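PDB 3K85: D-glycero-D-manno-heptose 1-phosphate kinase from Bacteroides thetaiotaomicron, which probably phosphorylates a heptose phosphate at the expense of ATP, as a sugar kinase of the GHMP family. Local coordinates for residues Y40-I45 with T102-A107; S198-F203 with E314-L319; G168-E173 with V180-L185. All blocks are in the same frame, centred on the assembly; numbering follows the deposited sequence.

Contact 1: Y40-I45 with T102-A107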
loop_
_atom_site.group_PDB
_atom_site.type_symbol
_atom_site.label_atom_id
_atom_site.label_comp_id
_atom_site.label_asym_id
_atom_site.label_seq_id
_atom_site.Cartn_x
_atom_site.Cartn_y
_atom_site.Cartn_z
ATOM N N TYR A 40 -6.333 19.638 -8.393
ATOM C CA TYR A 40 -6.506 18.875 -9.617
ATOM C C TYR A 40 -6.417 19.551 -10.981
ATOM O O TYR A 40 -6.232 20.762 -11.102
ATOM C CB TYR A 40 -7.863 18.182 -9.554
ATOM C CG TYR A 40 -8.133 17.401 -8.285
ATOM C CD1 TYR A 40 -7.891 16.020 -8.227
ATOM C CD2 TYR A 40 -8.700 18.024 -7.159
ATOM C CE1 TYR A 40 -8.217 15.273 -7.090
ATOM C CE2 TYR A 40 -9.027 17.284 -6.012
ATOM C CZ TYR A 40 -8.784 15.905 -5.991
ATOM O OH TYR A 40 -9.129 15.150 -4.890
ATOM N N ALA A 41 -6.577 18.706 -12.001
ATOM C CA ALA A 41 -6.615 19.086 -13.406
ATOM C C ALA A 41 -7.972 18.525 -13.803
ATOM O O ALA A 41 -8.293 17.386 -13.459
ATOM C CB ALA A 41 -5.501 18.381 -14.193
ATOM N N TYR A 42 -8.786 19.299 -14.501
ATOM C CA TYR A 42 -10.097 18.788 -14.873
ATOM C C TYR A 42 -10.215 18.855 -16.366
ATOM O O TYR A 42 -9.541 19.638 -17.012
ATOM C CB TYR A 42 -11.226 19.622 -14.254
ATOM C CG TYR A 42 -11.057 19.907 -12.777
ATOM C CD1 TYR A 42 -11.878 19.297 -11.814
ATOM C CD2 TYR A 42 -10.094 20.809 -12.340
ATOM C CE1 TYR A 42 -11.733 19.598 -10.446
ATOM C CE2 TYR A 42 -9.941 21.109 -10.988
ATOM C CZ TYR A 42 -10.755 20.509 -10.045
ATOM O OH TYR A 42 -10.549 20.813 -8.713
ATOM N N CYS A 43 -11.086 18.030 -16.913
ATOM C CA CYS A 43 -11.288 18.014 -18.339
ATOM C C CYS A 43 -12.644 17.410 -18.620
ATOM O O CYS A 43 -13.045 16.447 -17.972
ATOM C CB CYS A 43 -10.192 17.182 -19.023
ATOM S SG CYS A 43 -10.531 16.782 -20.767
ATOM N N THR A 44 -13.384 18.007 -19.541
ATOM C CA THR A 44 -14.655 17.424 -19.915
ATOM C C THR A 44 -14.663 17.382 -21.424
ATOM O O THR A 44 -14.195 18.311 -22.087
ATOM C CB THR A 44 -15.873 18.205 -19.375
ATOM O OG1 THR A 44 -16.854 18.320 -20.413
ATOM C CG2 THR A 44 -15.466 19.568 -18.867
ATOM N N ILE A 45 -15.135 16.265 -21.958
ATOM C CA ILE A 45 -15.196 16.072 -23.392
ATOM C C ILE A 45 -16.610 15.659 -23.778
ATOM O O ILE A 45 -17.180 14.726 -23.215
ATOM C CB ILE A 45 -14.181 14.983 -23.852
ATOM C CG1 ILE A 45 -12.756 15.463 -23.589
ATOM C CG2 ILE A 45 -14.355 14.686 -25.340
ATOM C CD1 ILE A 45 -11.684 14.471 -24.009
ATOM N N THR A 102 -13.021 20.977 -22.741
ATOM C CA THR A 102 -12.683 22.055 -21.815
ATOM C C THR A 102 -11.591 21.650 -20.849
ATOM O O THR A 102 -11.543 20.515 -20.396
ATOM C CB THR A 102 -13.916 22.474 -21.036
ATOM O OG1 THR A 102 -14.916 22.885 -21.967
ATOM C CG2 THR A 102 -13.595 23.611 -20.078
ATOM N N THR A 103 -10.729 22.586 -20.492
ATOM C CA THR A 103 -9.625 22.241 -19.629
ATOM C C THR A 103 -9.173 23.336 -18.676
ATOM O O THR A 103 -9.069 24.493 -19.067
ATOM C CB THR A 103 -8.415 21.830 -20.506
ATOM O OG1 THR A 103 -8.657 20.547 -21.096
ATOM C CG2 THR A 103 -7.180 21.752 -19.697
ATOM N N TYR A 104 -8.908 22.968 -17.425
ATOM C CA TYR A 104 -8.389 23.921 -16.451
ATOM C C TYR A 104 -7.676 23.193 -15.320
ATOM O O TYR A 104 -7.959 22.035 -15.044
ATOM C CB TYR A 104 -9.482 24.888 -15.944
ATOM C CG TYR A 104 -10.469 24.369 -14.931
ATOM C CD1 TYR A 104 -10.184 24.411 -13.562
ATOM C CD2 TYR A 104 -11.710 23.867 -15.336
ATOM C CE1 TYR A 104 -11.116 23.962 -12.613
ATOM C CE2 TYR A 104 -12.649 23.415 -14.398
ATOM C CZ TYR A 104 -12.346 23.463 -13.038
ATOM O OH TYR A 104 -13.263 22.990 -12.119
ATOM N N ASN A 105 -6.724 23.884 -14.704
ATOM C CA ASN A 105 -5.894 23.339 -13.639
ATOM C C ASN A 105 -5.996 24.228 -12.400
ATOM O O ASN A 105 -6.380 25.387 -12.503
ATOM C CB ASN A 105 -4.443 23.290 -14.140
ATOM C CG ASN A 105 -3.589 22.272 -13.405
ATOM O OD1 ASN A 105 -3.234 22.464 -12.241
ATOM N ND2 ASN A 105 -3.256 21.173 -14.086
ATOM N N ASP A 106 -5.672 23.679 -11.230
ATOM C CA ASP A 106 -5.719 24.445 -9.982
ATOM C C ASP A 106 -4.342 25.004 -9.647
ATOM O O ASP A 106 -4.159 25.627 -8.601
ATOM C CB ASP A 106 -6.197 23.584 -8.803
ATOM C CG ASP A 106 -7.675 23.248 -8.876
ATOM O OD1 ASP A 106 -8.454 24.083 -9.384
ATOM O OD2 ASP A 106 -8.061 22.155 -8.405
ATOM N N ALA A 107 -3.373 24.772 -10.528
ATOM C CA ALA A 107 -2.014 25.266 -10.313
ATOM C C ALA A 107 -1.364 25.738 -11.618
ATOM O O ALA A 107 -1.500 25.095 -12.667
ATOM C CB ALA A 107 -1.165 24.185 -9.665
#

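Contact 2: S198-F203 with E314-L319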
loop_
_atom_site.group_PDB
_atom_site.type_symbol
_atom_site.label_atom_id
_atom_site.label_comp_id
_atom_site.label_asym_id
_atom_site.label_seq_id
_atom_site.Cartn_x
_atom_site.Cartn_y
_atom_site.Cartn_z
ATOM N N SER A 198 1.031 18.916 10.144
ATOM C CA SER A 198 2.448 19.197 10.333
ATOM C C SER A 198 3.071 19.818 9.081
ATOM O O SER A 198 4.284 20.006 9.024
ATOM C CB SER A 198 3.210 17.907 10.656
ATOM O OG SER A 198 2.794 17.330 11.877
HETATM N N MSE A 199 2.264 20.141 8.078
HETATM C CA MSE A 199 2.833 20.709 6.856
HETATM C C MSE A 199 2.239 21.991 6.311
HETATM O O MSE A 199 1.034 22.231 6.377
HETATM C CB MSE A 199 2.825 19.670 5.738
HETATM C CG MSE A 199 3.904 18.628 5.864
HETATM SE SE MSE A 199 3.683 17.215 4.565
HETATM C CE MSE A 199 3.491 18.298 2.961
ATOM N N VAL A 200 3.117 22.808 5.745
ATOM C CA VAL A 200 2.725 24.071 5.155
ATOM C C VAL A 200 3.257 24.145 3.717
ATOM O O VAL A 200 4.442 23.910 3.469
ATOM C CB VAL A 200 3.287 25.257 5.971
ATOM C CG1 VAL A 200 2.660 26.564 5.497
ATOM C CG2 VAL A 200 3.018 25.043 7.446
ATOM N N LEU A 201 2.363 24.443 2.781
ATOM C CA LEU A 201 2.707 24.580 1.370
ATOM C C LEU A 201 2.773 26.067 1.059
ATOM O O LEU A 201 1.756 26.759 1.119
ATOM C CB LEU A 201 1.632 23.937 0.500
ATOM C CG LEU A 201 1.896 22.542 -0.054
ATOM C CD1 LEU A 201 1.934 22.627 -1.572
ATOM C CD2 LEU A 201 3.203 21.984 0.496
ATOM N N TYR A 202 3.956 26.562 0.716
ATOM C CA TYR A 202 4.106 27.984 0.428
ATOM C C TYR A 202 4.796 28.322 -0.895
ATOM O O TYR A 202 5.939 27.932 -1.138
ATOM C CB TYR A 202 4.856 28.660 1.581
ATOM C CG TYR A 202 5.090 30.136 1.375
ATOM C CD1 TYR A 202 4.018 31.016 1.217
ATOM C CD2 TYR A 202 6.386 30.655 1.323
ATOM C CE1 TYR A 202 4.230 32.381 1.007
ATOM C CE2 TYR A 202 6.612 32.019 1.114
ATOM C CZ TYR A 202 5.529 32.874 0.956
ATOM O OH TYR A 202 5.747 34.216 0.732
ATOM N N PHE A 203 4.086 29.058 -1.745
ATOM C CA PHE A 203 4.624 29.477 -3.034
ATOM C C PHE A 203 5.143 30.905 -2.890
ATOM O O PHE A 203 4.803 31.597 -1.932
ATOM C CB PHE A 203 3.540 29.445 -4.110
ATOM C CG PHE A 203 2.981 28.077 -4.379
ATOM C CD1 PHE A 203 2.183 27.435 -3.438
ATOM C CD2 PHE A 203 3.216 27.448 -5.597
ATOM C CE1 PHE A 203 1.620 26.188 -3.708
ATOM C CE2 PHE A 203 2.658 26.202 -5.877
ATOM C CZ PHE A 203 1.858 25.573 -4.929
ATOM N N GLU A 314 1.065 29.614 13.500
ATOM C CA GLU A 314 2.028 30.699 13.609
ATOM C C GLU A 314 2.789 30.750 12.290
ATOM O O GLU A 314 2.774 31.765 11.594
ATOM C CB GLU A 314 2.984 30.432 14.770
ATOM C CG GLU A 314 3.126 31.591 15.754
ATOM C CD GLU A 314 1.786 32.138 16.239
ATOM O OE1 GLU A 314 1.163 32.942 15.514
ATOM O OE2 GLU A 314 1.349 31.759 17.346
ATOM N N VAL A 315 3.440 29.644 11.944
ATOM C CA VAL A 315 4.187 29.560 10.698
ATOM C C VAL A 315 3.347 30.086 9.534
ATOM O O VAL A 315 3.791 30.946 8.771
ATOM C CB VAL A 315 4.603 28.093 10.403
ATOM C CG1 VAL A 315 5.211 27.986 9.010
ATOM C CG2 VAL A 315 5.609 27.617 11.448
ATOM N N VAL A 316 2.128 29.573 9.403
ATOM C CA VAL A 316 1.256 29.999 8.321
ATOM C C VAL A 316 0.968 31.488 8.346
ATOM O O VAL A 316 0.944 32.126 7.299
ATOM C CB VAL A 316 -0.080 29.227 8.336
ATOM C CG1 VAL A 316 -1.111 29.935 7.470
ATOM C CG2 VAL A 316 0.138 27.821 7.803
ATOM N N ARG A 317 0.752 32.048 9.530
ATOM C CA ARG A 317 0.458 33.477 9.631
ATOM C C ARG A 317 1.636 34.358 9.226
ATOM O O ARG A 317 1.467 35.356 8.522
ATOM C CB ARG A 317 0.015 33.835 11.052
ATOM C CG ARG A 317 -1.464 33.610 11.297
ATOM C CD ARG A 317 -1.843 33.927 12.730
ATOM N NE ARG A 317 -3.292 33.953 12.918
ATOM C CZ ARG A 317 -3.888 34.235 14.070
ATOM N NH1 ARG A 317 -3.156 34.515 15.141
ATOM N NH2 ARG A 317 -5.211 34.237 14.153
ATOM N N ALA A 318 2.827 33.979 9.676
ATOM C CA ALA A 318 4.038 34.723 9.374
ATOM C C ALA A 318 4.313 34.731 7.878
ATOM O O ALA A 318 4.502 35.797 7.290
ATOM C CB ALA A 318 5.210 34.117 10.118
ATOM N N LEU A 319 4.328 33.548 7.266
ATOM C CA LEU A 319 4.589 33.440 5.834
ATOM C C LEU A 319 3.587 34.219 4.979
ATOM O O LEU A 319 3.982 34.885 4.018
ATOM C CB LEU A 319 4.610 31.968 5.391
ATOM C CG LEU A 319 5.766 31.081 5.875
ATOM C CD1 LEU A 319 5.590 29.667 5.339
ATOM C CD2 LEU A 319 7.099 31.653 5.414
#

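Contact 3: G168-E173 with V180-L185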
loop_
_atom_site.group_PDB
_atom_site.type_symbol
_atom_site.label_atom_id
_atom_site.label_comp_id
_atom_site.label_asym_id
_atom_site.label_seq_id
_atom_site.Cartn_x
_atom_site.Cartn_y
_atom_site.Cartn_z
ATOM N N GLY A 168 -2.639 8.526 -4.244
ATOM C CA GLY A 168 -2.247 8.127 -2.894
ATOM C C GLY A 168 -0.767 8.295 -2.566
ATOM O O GLY A 168 -0.079 9.093 -3.199
ATOM N N PHE A 169 -0.292 7.578 -1.542
ATOM C CA PHE A 169 1.125 7.586 -1.158
ATOM C C PHE A 169 1.778 6.397 -1.896
ATOM O O PHE A 169 1.442 5.232 -1.653
ATOM C CB PHE A 169 1.297 7.392 0.353
ATOM C CG PHE A 169 1.015 8.621 1.163
ATOM C CD1 PHE A 169 2.052 9.315 1.779
ATOM C CD2 PHE A 169 -0.286 9.102 1.294
ATOM C CE1 PHE A 169 1.794 10.477 2.510
ATOM C CE2 PHE A 169 -0.552 10.264 2.023
ATOM C CZ PHE A 169 0.487 10.950 2.628
ATOM N N ASN A 170 2.700 6.700 -2.802
ATOM C CA ASN A 170 3.373 5.668 -3.583
ATOM C C ASN A 170 4.895 5.667 -3.366
ATOM O O ASN A 170 5.501 6.703 -3.088
ATOM C CB ASN A 170 3.054 5.862 -5.076
ATOM C CG ASN A 170 1.599 5.548 -5.413
ATOM O OD1 ASN A 170 0.902 6.343 -6.053
ATOM N ND2 ASN A 170 1.136 4.372 -4.992
ATOM N N TYR A 171 5.487 4.480 -3.446
ATOM C CA TYR A 171 6.933 4.301 -3.331
ATOM C C TYR A 171 7.212 3.661 -4.676
ATOM O O TYR A 171 6.867 2.502 -4.907
ATOM C CB TYR A 171 7.275 3.341 -2.206
ATOM C CG TYR A 171 8.755 3.090 -2.001
ATOM C CD1 TYR A 171 9.552 4.020 -1.344
ATOM C CD2 TYR A 171 9.343 1.885 -2.402
ATOM C CE1 TYR A 171 10.897 3.763 -1.075
ATOM C CE2 TYR A 171 10.682 1.618 -2.142
ATOM C CZ TYR A 171 11.451 2.566 -1.477
ATOM O OH TYR A 171 12.777 2.326 -1.217
HETATM N N MSE A 172 7.800 4.436 -5.573
HETATM C CA MSE A 172 8.073 3.979 -6.925
HETATM C C MSE A 172 9.516 3.586 -7.154
HETATM O O MSE A 172 10.448 4.253 -6.691
HETATM C CB MSE A 172 7.687 5.072 -7.921
HETATM C CG MSE A 172 6.405 5.797 -7.545
HETATM SE SE MSE A 172 5.809 7.101 -8.841
HETATM C CE MSE A 172 3.890 6.716 -8.771
ATOM N N GLU A 173 9.690 2.488 -7.878
ATOM C CA GLU A 173 11.014 1.991 -8.201
ATOM C C GLU A 173 11.198 2.179 -9.694
ATOM O O GLU A 173 10.513 1.551 -10.493
ATOM C CB GLU A 173 11.127 0.512 -7.818
ATOM C CG GLU A 173 11.216 0.289 -6.316
ATOM C CD GLU A 173 11.104 -1.177 -5.915
ATOM O OE1 GLU A 173 9.968 -1.692 -5.825
ATOM O OE2 GLU A 173 12.157 -1.821 -5.691
ATOM N N VAL A 180 9.451 -0.036 -14.313
ATOM C CA VAL A 180 8.888 0.731 -13.208
ATOM C C VAL A 180 7.940 -0.075 -12.345
ATOM O O VAL A 180 7.087 -0.791 -12.857
ATOM C CB VAL A 180 8.134 1.977 -13.709
ATOM C CG1 VAL A 180 7.043 1.569 -14.664
ATOM C CG2 VAL A 180 7.550 2.736 -12.530
ATOM N N ILE A 181 8.097 0.050 -11.032
ATOM C CA ILE A 181 7.240 -0.650 -10.090
ATOM C C ILE A 181 6.627 0.357 -9.138
ATOM O O ILE A 181 7.333 1.143 -8.511
ATOM C CB ILE A 181 8.021 -1.684 -9.239
ATOM C CG1 ILE A 181 8.874 -2.578 -10.144
ATOM C CG2 ILE A 181 7.051 -2.529 -8.435
ATOM C CD1 ILE A 181 8.104 -3.198 -11.297
ATOM N N VAL A 182 5.309 0.345 -9.036
ATOM C CA VAL A 182 4.627 1.250 -8.120
ATOM C C VAL A 182 4.091 0.453 -6.929
ATOM O O VAL A 182 3.258 -0.437 -7.094
ATOM C CB VAL A 182 3.455 1.974 -8.813
ATOM C CG1 VAL A 182 2.755 2.899 -7.829
ATOM C CG2 VAL A 182 3.970 2.752 -10.005
ATOM N N ASN A 183 4.610 0.744 -5.743
ATOM C CA ASN A 183 4.149 0.085 -4.527
ATOM C C ASN A 183 3.103 1.019 -3.915
ATOM O O ASN A 183 3.450 1.972 -3.218
ATOM C CB ASN A 183 5.317 -0.113 -3.552
ATOM C CG ASN A 183 6.367 -1.063 -4.091
ATOM O OD1 ASN A 183 6.211 -2.278 -4.026
ATOM N ND2 ASN A 183 7.442 -0.508 -4.647
ATOM N N PRO A 184 1.810 0.775 -4.195
ATOM C CA PRO A 184 0.735 1.619 -3.650
ATOM C C PRO A 184 0.664 1.393 -2.152
ATOM O O PRO A 184 0.288 0.310 -1.717
ATOM C CB PRO A 184 -0.522 1.092 -4.349
ATOM C CG PRO A 184 0.003 0.373 -5.574
ATOM C CD PRO A 184 1.258 -0.283 -5.059
ATOM N N LEU A 185 1.011 2.398 -1.357
ATOM C CA LEU A 185 0.993 2.233 0.096
ATOM C C LEU A 185 -0.298 2.643 0.812
ATOM O O LEU A 185 -0.777 3.761 0.631
ATOM C CB LEU A 185 2.148 3.021 0.729
ATOM C CG LEU A 185 3.592 2.793 0.276
ATOM C CD1 LEU A 185 4.496 3.774 1.030
ATOM C CD2 LEU A 185 4.017 1.359 0.551
HETATM O O HOH W 1 -1.983 6.002 -0.218
#

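Contact 1: Y40-I45 with T102-A107
With CG anti to its own carbonyl carbon (chi1 -48°), the ring of Tyr42 runs along the sheet toward Asp106, while Tyr104, whose CG sits between its backbone N and carbonyl carbon (chi1 77°), folds its ring over the same spot. The rings are near parallel, planes 20° apart, but slid so that they barely overlap: CE1 of Tyr104 lies 3.3 Å from CD2 of Tyr42, and the Tyr104 hydroxyl oxygen stands over the centre of the Tyr42 ring. CB of Tyr40 touches the opposite face near its rim. At the far end, Tyr42 OH donates to the syn lone pair of Asp106 OD2 at 2.8 Å, and Tyr40 N reaches that oxygen at 3.1 Å from the anti side. Cutting the Tyr42 side chain back to an alanine removes both ring and hydroxyl, which is likely to leave Asp106 OD2 without one of its two donors in this contact and the Tyr104 ring without its partner. Strands 39-47 and 99-105 are antiparallel neighbours in the large mixed sheet, with Tyr42 and Tyr104 a hydrogen-bonded pair: Tyr42 N gives Tyr104 O a straight bond of 2.9 Å, whereas the return bond is weak. Helix 115-131 packs on the other face, against Ala41, Thr103 and Asn105.

Contact 2: S198-F203 with E314-L319
Val200 projects from its strand toward helix 309-320 and meets three side chains there with its two methyls. CG1, anti to the backbone N (chi1 -170°), presses on CG2 of Val316 at 3.6 Å, the shortest approach between the segments, and lies more loosely, 4.3 Å, from CD1 of Leu319. CG2, the other branch, stands 4.0 Å from CG1 of Val315. The knob formed by Val200 therefore sits in a shallow hollow bordered by Val315, Val316 and Leu319, residues one step and one turn apart on the helix. Two residues on, at the next position facing the helix, Tyr202 supplies a flat surface instead of a knob. Its CG is anti to the backbone N (chi1 179°), and the ring extends beside Leu319, whose CB stands over the ring centre, 4.3 Å above the plane. The CD1 methyl of Leu319 reaches back to CB of Tyr202 at 4.0 Å, so the leucine fits between the valine knob and the tyrosine ring. No hydrogen bond joins the two segments; the Tyr202 hydroxyl instead makes a weak one with Gly324 N. Leu201 points away from the helix, and Met199 and Leu201 touch Leu12 of strand 4-15. The axes of segments 199-202 and 314-319 run nearly parallel, 13° apart, and approach to 9.4 Å. Strand 199-202 pairs with 303-306, and Phe305 of that strand also touches Leu319. This is the layered alpha/beta packing of a helix lying along one face of an antiparallel sheet, here in the C-terminal part of a GHMP kinase.

Contact 3: G168-E173 with V180-L185
Tyr171 O is gripped twice by Asn183: by its backbone N at 3.0 Å and by its side-chain ND2 at 3.1 Å, the two donors arriving from opposite faces of the carbonyl plane. The same ND2 gives a second bond, 3.0 Å, to OE1 of Glu173, met on the anti side of the carboxylate and 31° out of its plane. Both acceptors lie close to the amide plane, an arrangement that fixes the amide's rotation. A chi1 of -65° turns the Asn183 amide to the side away from its own carbonyl, alongside Tyr171, and sets ND2 at the edge of the ring, 3.8 Å from CD2. Its OD1 accepts from Lys243 NZ of the second subunit, and Leu247 of that subunit packs on Asn183 and Pro184. Strands 169-175 and 179-185 form an antiparallel beta hairpin, in which Glu173 and Ile181 are a hydrogen-bonded pair: Glu173 N reaches Ile181 O at 2.8 Å, and Ile181 N returns to Glu173 O at 2.9 Å. On the reverse face the Met172 selenomethionine methyl CE rests 4.1 Å from CG1 of Val182, and Tyr162 of helix 159-166 touches both residues. Near Gly168, a water takes the N-H of Phe169 and lies 2.7 Å from Leu185 O.

In the fold
Contacts 1 and 3 belong to one mixed sheet but lie on opposite sides of the chain's centre, their own centres 25 Å apart. The connection can be traced through strand pairs: 39-47 joins 4-15, which joins 30-37, which joins 169-175. Contact 2 involves the separate three-stranded sheet; its centre is 27 Å from that of contact 1 and 28 Å from that of contact 3. Strand 4-15 ties in this sheet too, touching strand 199-202 on the side turned from the helix. Nearest atoms of any two contacts remain about 6 to 9 Å apart, so none touches another directly. Contact 3 alone meets the second subunit.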